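Local coordinates for CalS11 (Micromonospora echinospora, PDB 3TOS), which probably transfers a methyl group from S-adenosylmethionine to an oxygen atom of an intermediate in the biosynthesis of the enediyne antibiotic calicheamicin, at residues 59-67 against 94-102; 77-85 against 130-140. All coordinates share one frame; numbering follows the deposited sequence.

Contact 1 (59-67 against 94-102); sequences MDALYRQVL and YEPYNPLRR
Tyr94 and Glu95, where helix 82-94 gives way to the loop leading into strand 103-107, meet the last turns of helix 50-65. The contact belongs to the Rossmann-like methyltransferase fold, at the end of a helix that connects two parallel strands.

Two tyrosine hydroxyls make the hydrogen bonds between the segments, each donating to a carboxylate. Tyr94 OH reaches Asp60 OD1 at 2.5 Å, on the syn lone pair, with ring and carboxylate only 26° apart. Tyr63 OH donates to Glu95 OE1 at 2.7 Å through the anti lone pair, and here the two planes are almost perpendicular. A first torsion of -164° swings the Tyr63 ring away from its own backbone N and toward the loop.

The charged pairs lie within the segments. Arg101 holds Glu95 side-on, NE to OE1 and NH2 to OE2, while Asn98 ND2 meets OE2 from the other face of the carboxylate. So many donors around a buried glutamate would be expected to favour its ionised form. Arg64 NE pairs with Asp60 OD2, 53° above the carboxylate plane.

Apolar and ring contacts lie alongside these polar groups. The edge of the Tyr94 ring is directed at the face of Tyr63, centroids 5.9 Å apart. Leu67, whose branched end suits a ring face, sets CD1 over Tyr94 in a CH-pi contact, 4.3 Å from the centroid, and CD2 against Tyr94 CB at 3.6 Å.

A water donates both its hydrogens, one to Leu67 O at 2.7 Å and one to Glu95 OE2 at 2.6 Å.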
loop_
_atom_site.group_PDB
_atom_site.type_symbol
_atom_site.label_atom_id
_atom_site.label_comp_id
_atom_site.label_asym_id
_atom_site.label_seq_id
_atom_site.Cartn_x
_atom_site.Cartn_y
_atom_site.Cartn_z
HETATM N N MSE B 59 1.362 -18.200 20.661
HETATM C CA MSE B 59 2.215 -17.431 21.587
HETATM C C MSE B 59 3.240 -16.584 20.837
HETATM O O MSE B 59 3.510 -15.427 21.235
HETATM C CB MSE B 59 2.897 -18.337 22.606
HETATM C CG MSE B 59 1.940 -19.087 23.551
HETATM SE SE MSE B 59 0.622 -17.982 24.472
HETATM C CE MSE B 59 -0.934 -18.324 23.343
ATOM N N ASP B 60 3.802 -17.160 19.777
ATOM C CA ASP B 60 4.741 -16.437 18.945
ATOM C C ASP B 60 4.072 -15.233 18.267
ATOM O O ASP B 60 4.678 -14.158 18.178
ATOM C CB ASP B 60 5.362 -17.375 17.877
ATOM C CG ASP B 60 6.237 -16.649 16.922
ATOM O OD1 ASP B 60 7.328 -16.266 17.346
ATOM O OD2 ASP B 60 5.890 -16.499 15.737
ATOM N N ALA B 61 2.824 -15.396 17.815
ATOM C CA ALA B 61 2.107 -14.297 17.162
ATOM C C ALA B 61 1.845 -13.167 18.174
ATOM O O ALA B 61 2.015 -11.981 17.838
ATOM C CB ALA B 61 0.769 -14.795 16.591
ATOM N N LEU B 62 1.455 -13.508 19.407
ATOM C CA LEU B 62 1.238 -12.447 20.420
ATOM C C LEU B 62 2.553 -11.749 20.771
ATOM O O LEU B 62 2.615 -10.494 20.817
ATOM C CB LEU B 62 0.632 -13.009 21.710
ATOM C CG LEU B 62 -0.769 -13.630 21.532
ATOM C CD1 LEU B 62 -1.168 -14.223 22.885
ATOM C CD2 LEU B 62 -1.875 -12.578 21.112
ATOM N N TYR B 63 3.627 -12.526 20.926
ATOM C CA TYR B 63 4.912 -11.934 21.286
ATOM C C TYR B 63 5.390 -10.999 20.181
ATOM O O TYR B 63 5.866 -9.885 20.417
ATOM C CB TYR B 63 5.946 -13.036 21.545
ATOM C CG TYR B 63 7.221 -12.620 22.294
ATOM C CD1 TYR B 63 7.721 -11.307 22.245
ATOM C CD2 TYR B 63 7.837 -13.485 23.149
ATOM C CE1 TYR B 63 8.834 -10.935 22.932
ATOM C CE2 TYR B 63 8.953 -13.089 23.867
ATOM C CZ TYR B 63 9.491 -11.874 23.699
ATOM O OH TYR B 63 10.613 -11.551 24.442
ATOM N N ARG B 64 5.273 -11.440 18.928
ATOM C CA ARG B 64 5.695 -10.579 17.823
ATOM C C ARG B 64 4.959 -9.241 17.784
ATOM O O ARG B 64 5.510 -8.246 17.349
ATOM C CB ARG B 64 5.538 -11.305 16.491
ATOM C CG ARG B 64 6.626 -12.363 16.294
ATOM C CD ARG B 64 6.534 -12.932 14.878
ATOM N NE ARG B 64 5.386 -13.824 14.674
ATOM C CZ ARG B 64 4.317 -13.574 13.913
ATOM N NH1 ARG B 64 4.167 -12.397 13.303
ATOM N NH2 ARG B 64 3.356 -14.495 13.807
ATOM N N GLN B 65 3.729 -9.220 18.276
ATOM C CA GLN B 65 2.957 -7.964 18.286
ATOM C C GLN B 65 3.404 -6.961 19.319
ATOM O O GLN B 65 3.047 -5.780 19.188
ATOM C CB GLN B 65 1.444 -8.214 18.454
ATOM C CG GLN B 65 0.894 -8.817 17.124
ATOM C CD GLN B 65 -0.630 -8.878 17.056
ATOM O OE1 GLN B 65 -1.321 -7.951 17.455
ATOM N NE2 GLN B 65 -1.150 -9.989 16.559
ATOM N N VAL B 66 4.219 -7.378 20.308
ATOM C CA VAL B 66 4.700 -6.427 21.329
ATOM C C VAL B 66 6.232 -6.224 21.288
ATOM O O VAL B 66 6.832 -5.647 22.220
ATOM C CB VAL B 66 4.253 -6.872 22.774
ATOM C CG1 VAL B 66 2.719 -6.996 22.866
ATOM C CG2 VAL B 66 4.951 -8.195 23.223
ATOM N N LEU B 67 6.886 -6.641 20.205
ATOM C CA LEU B 67 8.331 -6.448 20.104
ATOM C C LEU B 67 8.654 -4.937 20.076
ATOM O O LEU B 67 9.775 -4.552 20.413
ATOM C CB LEU B 67 8.859 -7.128 18.829
ATOM C CG LEU B 67 8.918 -8.655 19.055
ATOM C CD1 LEU B 67 9.432 -9.248 17.765
ATOM C CD2 LEU B 67 9.821 -9.124 20.274
ATOM N N TYR B 94 14.041 -13.312 19.744
ATOM C CA TYR B 94 13.744 -11.943 19.247
ATOM C C TYR B 94 14.472 -10.830 19.996
ATOM O O TYR B 94 14.650 -9.738 19.473
ATOM C CB TYR B 94 12.246 -11.661 19.393
ATOM C CG TYR B 94 11.380 -12.528 18.521
ATOM C CD1 TYR B 94 11.582 -12.575 17.132
ATOM C CD2 TYR B 94 10.384 -13.320 19.082
ATOM C CE1 TYR B 94 10.761 -13.365 16.304
ATOM C CE2 TYR B 94 9.572 -14.157 18.262
ATOM C CZ TYR B 94 9.788 -14.161 16.877
ATOM O OH TYR B 94 9.045 -14.922 16.046
ATOM N N GLU B 95 14.878 -11.092 21.250
ATOM C CA GLU B 95 15.354 -10.000 22.156
ATOM C C GLU B 95 16.607 -10.303 22.985
ATOM O O GLU B 95 16.612 -10.174 24.215
ATOM C CB GLU B 95 14.229 -9.564 23.053
ATOM C CG GLU B 95 13.065 -8.959 22.303
ATOM C CD GLU B 95 12.117 -8.316 23.269
ATOM O OE1 GLU B 95 11.466 -9.030 24.085
ATOM O OE2 GLU B 95 11.986 -7.066 23.191
ATOM N N PRO B 96 17.686 -10.733 22.310
ATOM C CA PRO B 96 18.941 -10.975 23.033
ATOM C C PRO B 96 19.363 -9.787 23.870
ATOM O O PRO B 96 19.988 -9.951 24.929
ATOM C CB PRO B 96 19.947 -11.256 21.905
ATOM C CG PRO B 96 19.329 -10.705 20.673
ATOM C CD PRO B 96 17.854 -10.873 20.847
ATOM N N TYR B 97 19.086 -8.568 23.380
ATOM C CA TYR B 97 19.645 -7.398 24.051
ATOM C C TYR B 97 18.655 -6.684 24.970
ATOM O O TYR B 97 18.894 -5.541 25.371
ATOM C CB TYR B 97 20.199 -6.435 23.011
ATOM C CG TYR B 97 21.256 -7.045 22.119
ATOM C CD1 TYR B 97 22.375 -7.711 22.669
ATOM C CD2 TYR B 97 21.151 -6.957 20.727
ATOM C CE1 TYR B 97 23.347 -8.237 21.854
ATOM C CE2 TYR B 97 22.150 -7.480 19.888
ATOM C CZ TYR B 97 23.247 -8.109 20.467
ATOM O OH TYR B 97 24.258 -8.596 19.660
ATOM N N ASN B 98 17.532 -7.336 25.301
ATOM C CA ASN B 98 16.531 -6.700 26.175
ATOM C C ASN B 98 16.428 -7.381 27.553
ATOM O O ASN B 98 15.639 -8.326 27.721
ATOM C CB ASN B 98 15.139 -6.612 25.463
ATOM C CG ASN B 98 14.133 -5.940 26.311
ATOM O OD1 ASN B 98 14.455 -5.497 27.428
ATOM N ND2 ASN B 98 12.936 -5.739 25.791
ATOM N N PRO B 99 17.238 -6.905 28.539
ATOM C CA PRO B 99 17.248 -7.491 29.870
ATOM C C PRO B 99 16.047 -7.000 30.685
ATOM O O PRO B 99 15.814 -7.480 31.781
ATOM C CB PRO B 99 18.605 -7.039 30.428
ATOM C CG PRO B 99 18.783 -5.621 29.816
ATOM C CD PRO B 99 18.253 -5.827 28.380
ATOM N N LEU B 100 15.272 -6.075 30.137
ATOM C CA LEU B 100 14.079 -5.587 30.866
ATOM C C LEU B 100 12.804 -6.366 30.570
ATOM O O LEU B 100 11.792 -6.145 31.252
ATOM C CB LEU B 100 13.830 -4.097 30.594
ATOM C CG LEU B 100 15.023 -3.250 31.047
ATOM C CD1 LEU B 100 14.645 -1.746 30.866
ATOM C CD2 LEU B 100 15.482 -3.487 32.514
ATOM N N ARG B 101 12.859 -7.238 29.571
ATOM C CA ARG B 101 11.685 -8.007 29.204
ATOM C C ARG B 101 11.528 -9.152 30.196
ATOM O O ARG B 101 11.883 -10.293 29.902
ATOM C CB ARG B 101 11.744 -8.560 27.778
ATOM C CG ARG B 101 10.425 -9.258 27.347
ATOM C CD ARG B 101 9.359 -8.284 26.964
ATOM N NE ARG B 101 9.683 -7.620 25.705
ATOM C CZ ARG B 101 9.053 -6.559 25.208
ATOM N NH1 ARG B 101 8.035 -5.960 25.862
ATOM N NH2 ARG B 101 9.458 -6.093 24.024
ATOM N N ARG B 102 11.059 -8.849 31.395
ATOM C CA ARG B 102 10.801 -9.842 32.421
ATOM C C ARG B 102 9.601 -10.705 32.029
ATOM O O ARG B 102 8.614 -10.211 31.469
ATOM C CB ARG B 102 10.498 -9.130 33.754
ATOM C CG ARG B 102 10.389 -10.096 34.978
ATOM C CD ARG B 102 10.319 -9.285 36.299
ATOM N NE ARG B 102 11.631 -8.776 36.705
ATOM C CZ ARG B 102 11.796 -7.909 37.696
ATOM N NH1 ARG B 102 10.717 -7.406 38.313
ATOM N NH2 ARG B 102 13.042 -7.507 38.055
HETATM O O HOH W 1 11.965 -5.996 20.798
#

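Contact 2 (77-85 against 130-140); sequences GVRFGRHLG and FAVPGGYPAYL. With SAH (S-adenosyl-L-homocysteine), chain O.
Phe80 and Tyr136 meet nearly at right angles, their planes 80° apart and the edge of Phe80 turned to the face of Tyr136. Phe80 CD1 lies over that face toward its rim, 3.7 Å from Tyr136 CZ. The tyrosine has its CG opposite the backbone N (chi1 -167°), which carries the ring across to the 77-85 loop, where its OH donates to Phe80 O at 2.7 Å, in the carbonyl plane and on a lone pair. A tyrosine suits this place because one residue offers both an apolar face and a donor for a backbone carbonyl. Val132 CG1 sits over a face of Phe80, 3.8 Å from the ring centroid, and Pro133 CD reaches Phe80 CE1.

These segments form part of the cofactor pocket of the Rossmann-like methyltransferase fold: 77-81 is the glycine-containing loop between strand 72-76 and helix 82-94. Gly77 O accepts from the amino group of S-adenosyl-L-homocysteine, and Arg82 NE and NH2 both donate to its carboxylate atom OXT. Gly81, at the N-cap with backbone angles that favour glycine, brings its CA to 4.1 Å from Leu140 CD2.

Arg79 runs extended from CG to NE and crosses Phe130 at about a right angle, the CD1 edge of that ring standing over the centre of the guanidinium, 3.7 Å from CZ; the planes are 64° apart. One face of the Phe130 ring also receives the cofactor sulfur SD. Water 2 accepts from Arg79 NE at 2.8 Å and donates to Ala131 O. On helix 136-148, Leu140 CD2 meets Val78 CG1 at 3.7 Å.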
loop_
_atom_site.group_PDB
_atom_site.type_symbol
_atom_site.label_atom_id
_atom_site.label_comp_id
_atom_site.label_asym_id
_atom_site.label_seq_id
_atom_site.Cartn_x
_atom_site.Cartn_y
_atom_site.Cartn_z
ATOM N N GLY B 77 -1.964 -17.840 35.537
ATOM C CA GLY B 77 -2.403 -19.250 35.358
ATOM C C GLY B 77 -1.309 -19.945 34.565
ATOM O O GLY B 77 -1.308 -19.909 33.327
ATOM N N VAL B 78 -0.388 -20.602 35.281
ATOM C CA VAL B 78 0.841 -21.147 34.687
ATOM C C VAL B 78 0.767 -22.657 34.586
ATOM O O VAL B 78 1.250 -23.214 33.610
ATOM C CB VAL B 78 2.019 -20.762 35.625
ATOM C CG1 VAL B 78 3.354 -21.402 35.216
ATOM C CG2 VAL B 78 2.177 -19.203 35.577
ATOM N N ARG B 79 0.203 -23.332 35.581
ATOM C CA ARG B 79 0.211 -24.815 35.642
ATOM C C ARG B 79 1.625 -25.387 35.531
ATOM O O ARG B 79 2.459 -25.038 36.387
ATOM C CB ARG B 79 -0.763 -25.468 34.630
ATOM C CG ARG B 79 -1.216 -26.905 35.063
ATOM C CD ARG B 79 -2.022 -27.502 33.940
ATOM N NE ARG B 79 -2.402 -28.873 34.236
ATOM C CZ ARG B 79 -3.133 -29.661 33.430
ATOM N NH1 ARG B 79 -3.506 -29.258 32.232
ATOM N NH2 ARG B 79 -3.419 -30.930 33.782
ATOM N N PHE B 80 1.930 -26.237 34.544
ATOM C CA PHE B 80 3.305 -26.784 34.450
ATOM C C PHE B 80 4.271 -25.803 33.736
ATOM O O PHE B 80 5.487 -26.049 33.689
ATOM C CB PHE B 80 3.335 -28.146 33.711
ATOM C CG PHE B 80 2.564 -29.215 34.417
ATOM C CD1 PHE B 80 3.119 -29.796 35.555
ATOM C CD2 PHE B 80 1.340 -29.670 33.953
ATOM C CE1 PHE B 80 2.497 -30.810 36.234
ATOM C CE2 PHE B 80 0.648 -30.729 34.648
ATOM C CZ PHE B 80 1.236 -31.265 35.829
ATOM N N GLY B 81 3.742 -24.725 33.139
ATOM C CA GLY B 81 4.637 -23.723 32.571
ATOM C C GLY B 81 4.755 -23.763 31.065
ATOM O O GLY B 81 5.651 -23.120 30.527
ATOM N N ARG B 82 3.842 -24.426 30.357
ATOM C CA ARG B 82 3.914 -24.477 28.892
ATOM C C ARG B 82 4.229 -23.138 28.238
ATOM O O ARG B 82 5.123 -23.020 27.387
ATOM C CB ARG B 82 2.549 -24.930 28.355
ATOM C CG ARG B 82 2.535 -24.932 26.803
ATOM C CD ARG B 82 1.242 -25.520 26.181
ATOM N NE ARG B 82 0.046 -24.828 26.682
ATOM C CZ ARG B 82 -1.182 -24.944 26.168
ATOM N NH1 ARG B 82 -1.394 -25.689 25.079
ATOM N NH2 ARG B 82 -2.195 -24.230 26.696
ATOM N N HIS B 83 3.433 -22.128 28.581
ATOM C CA HIS B 83 3.610 -20.827 27.946
ATOM C C HIS B 83 4.879 -20.106 28.405
ATOM O O HIS B 83 5.469 -19.365 27.626
ATOM C CB HIS B 83 2.391 -19.935 28.200
ATOM C CG HIS B 83 1.161 -20.405 27.492
ATOM N ND1 HIS B 83 -0.089 -20.091 27.942
ATOM C CD2 HIS B 83 0.993 -21.122 26.343
ATOM C CE1 HIS B 83 -0.995 -20.621 27.115
ATOM N NE2 HIS B 83 -0.359 -21.236 26.132
ATOM N N LEU B 84 5.318 -20.306 29.665
ATOM C CA LEU B 84 6.514 -19.595 30.150
ATOM C C LEU B 84 7.744 -20.124 29.433
ATOM O O LEU B 84 8.624 -19.352 29.062
ATOM C CB LEU B 84 6.712 -19.770 31.660
ATOM C CG LEU B 84 5.581 -19.239 32.567
ATOM C CD1 LEU B 84 5.920 -19.279 34.058
ATOM C CD2 LEU B 84 5.077 -17.855 32.122
ATOM N N GLY B 85 7.774 -21.448 29.203
ATOM C CA GLY B 85 8.845 -22.101 28.417
ATOM C C GLY B 85 8.870 -21.463 27.057
ATOM O O GLY B 85 9.935 -21.087 26.553
ATOM N N PHE B 130 -6.197 -28.677 38.524
ATOM C CA PHE B 130 -4.976 -28.166 37.927
ATOM C C PHE B 130 -3.768 -28.052 38.877
ATOM O O PHE B 130 -2.738 -27.473 38.489
ATOM C CB PHE B 130 -5.116 -26.852 37.128
ATOM C CG PHE B 130 -6.074 -26.896 35.982
ATOM C CD1 PHE B 130 -5.875 -27.739 34.904
ATOM C CD2 PHE B 130 -7.134 -26.012 35.953
ATOM C CE1 PHE B 130 -6.775 -27.774 33.844
ATOM C CE2 PHE B 130 -8.035 -26.017 34.902
ATOM C CZ PHE B 130 -7.843 -26.905 33.821
ATOM N N ALA B 131 -3.878 -28.573 40.103
ATOM C CA ALA B 131 -2.741 -28.632 41.024
ATOM C C ALA B 131 -1.531 -29.291 40.327
ATOM O O ALA B 131 -1.694 -30.266 39.578
ATOM C CB ALA B 131 -3.062 -29.436 42.239
ATOM N N VAL B 132 -0.327 -28.775 40.594
ATOM C CA VAL B 132 0.860 -29.439 40.166
ATOM C C VAL B 132 1.592 -29.909 41.441
ATOM O O VAL B 132 1.260 -29.501 42.542
ATOM C CB VAL B 132 1.731 -28.507 39.278
ATOM C CG1 VAL B 132 0.910 -28.085 38.027
ATOM C CG2 VAL B 132 2.161 -27.272 40.031
ATOM N N PRO B 133 2.580 -30.802 41.288
ATOM C CA PRO B 133 3.115 -31.447 42.481
ATOM C C PRO B 133 3.781 -30.512 43.456
ATOM O O PRO B 133 4.318 -29.446 43.041
ATOM C CB PRO B 133 4.199 -32.356 41.890
ATOM C CG PRO B 133 3.728 -32.704 40.533
ATOM C CD PRO B 133 3.040 -31.447 40.031
ATOM N N GLY B 134 3.792 -30.899 44.735
ATOM C CA GLY B 134 4.679 -30.237 45.688
ATOM C C GLY B 134 6.111 -30.082 45.216
ATOM O O GLY B 134 6.707 -31.042 44.712
ATOM N N GLY B 135 6.631 -28.847 45.319
ATOM C CA GLY B 135 7.969 -28.572 44.887
ATOM C C GLY B 135 8.059 -28.208 43.417
ATOM O O GLY B 135 9.141 -27.958 42.951
ATOM N N TYR B 136 6.938 -28.214 42.695
ATOM C CA TYR B 136 7.017 -27.913 41.296
ATOM C C TYR B 136 7.643 -26.505 40.902
ATOM O O TYR B 136 8.386 -26.431 39.938
ATOM C CB TYR B 136 5.631 -28.146 40.602
ATOM C CG TYR B 136 5.805 -28.137 39.097
ATOM C CD1 TYR B 136 6.269 -29.284 38.433
ATOM C CD2 TYR B 136 5.636 -26.960 38.353
ATOM C CE1 TYR B 136 6.475 -29.285 37.048
ATOM C CE2 TYR B 136 5.907 -26.942 36.978
ATOM C CZ TYR B 136 6.312 -28.115 36.327
ATOM O OH TYR B 136 6.542 -28.109 34.985
ATOM N N PRO B 137 7.307 -25.428 41.620
ATOM C CA PRO B 137 7.856 -24.143 41.208
ATOM C C PRO B 137 9.371 -24.130 41.203
ATOM O O PRO B 137 9.916 -23.494 40.310
ATOM C CB PRO B 137 7.256 -23.138 42.225
ATOM C CG PRO B 137 5.920 -23.797 42.697
ATOM C CD PRO B 137 6.284 -25.325 42.685
ATOM N N ALA B 138 10.031 -24.829 42.143
ATOM C CA ALA B 138 11.478 -24.926 42.094
ATOM C C ALA B 138 11.981 -25.598 40.830
ATOM O O ALA B 138 12.999 -25.188 40.261
ATOM C CB ALA B 138 12.015 -25.621 43.340
ATOM N N TYR B 139 11.288 -26.652 40.408
ATOM C CA TYR B 139 11.605 -27.340 39.159
ATOM C C TYR B 139 11.384 -26.410 37.963
ATOM O O TYR B 139 12.251 -26.285 37.107
ATOM C CB TYR B 139 10.785 -28.643 39.014
ATOM C CG TYR B 139 10.892 -29.248 37.640
ATOM C CD1 TYR B 139 11.968 -30.017 37.281
ATOM C CD2 TYR B 139 9.871 -29.052 36.689
ATOM C CE1 TYR B 139 12.055 -30.555 36.023
ATOM C CE2 TYR B 139 9.963 -29.587 35.428
ATOM C CZ TYR B 139 11.045 -30.360 35.116
ATOM O OH TYR B 139 11.067 -30.988 33.861
ATOM N N LEU B 140 10.245 -25.734 37.899
ATOM C CA LEU B 140 10.033 -24.831 36.794
ATOM C C LEU B 140 11.067 -23.708 36.793
ATOM O O LEU B 140 11.520 -23.292 35.678
ATOM C CB LEU B 140 8.593 -24.286 36.857
ATOM C CG LEU B 140 8.164 -23.282 35.782
ATOM C CD1 LEU B 140 8.366 -23.776 34.349
ATOM C CD2 LEU B 140 6.712 -22.842 35.989
HETATM N N SAH O . -1.280 -21.662 31.101
HETATM C CA SAH O . -1.307 -23.118 31.454
HETATM C CB SAH O . -2.675 -23.595 31.913
HETATM C CG SAH O . -3.109 -22.932 33.237
HETATM S SD SAH O . -4.433 -23.871 33.970
HETATM C C SAH O . -0.913 -23.875 30.187
HETATM O O SAH O . -0.811 -25.140 30.204
HETATM O OXT SAH O . -0.573 -23.272 29.161
HETATM C "C5'" SAH O . -5.222 -22.676 35.060
HETATM C "C4'" SAH O . -4.307 -22.175 36.228
HETATM O "O4'" SAH O . -4.928 -21.034 36.837
HETATM C "C3'" SAH O . -4.222 -23.257 37.315
HETATM O "O3'" SAH O . -2.852 -23.704 37.471
HETATM C "C2'" SAH O . -4.789 -22.553 38.536
HETATM O "O2'" SAH O . -4.162 -22.901 39.788
HETATM C "C1'" SAH O . -4.564 -21.063 38.187
HETATM N N9 SAH O . -5.476 -20.168 38.941
HETATM C C8 SAH O . -6.831 -20.098 38.865
HETATM N N7 SAH O . -7.223 -19.186 39.792
HETATM C C5 SAH O . -6.151 -18.701 40.451
HETATM C C6 SAH O . -5.946 -17.719 41.522
HETATM N N6 SAH O . -7.009 -17.132 42.119
HETATM N N1 SAH O . -4.662 -17.485 41.890
HETATM C C2 SAH O . -3.603 -18.103 41.286
HETATM N N3 SAH O . -3.718 -19.066 40.345
HETATM C C4 SAH O . -4.990 -19.324 39.877
HETATM O O HOH W 2 -2.361 -30.287 36.651
#

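Both contacts are largely buried and share helix 82-94: contact 2 takes its N-terminal end beside the cofactor, contact 1 the C-terminal end and the loop after it. Their centres lie about 21 Å apart, yet they touch where CG of Met59, which is present as selenomethionine, packs on His83 CD2 at 3.6 Å. Contact 1, away from the annotated sites, depends on buried carboxylates met by tyrosines and arginines. Contact 2 lies closer to the middle of the chain and joins its segments mostly through aromatic and aliphatic packing, while Arg82 turns to the ligand and Arg79 lies against an aromatic ring. Each also borders the same neighbouring subunit, Tyr94 packing on its Leu57 and Tyr136 on its Ile35.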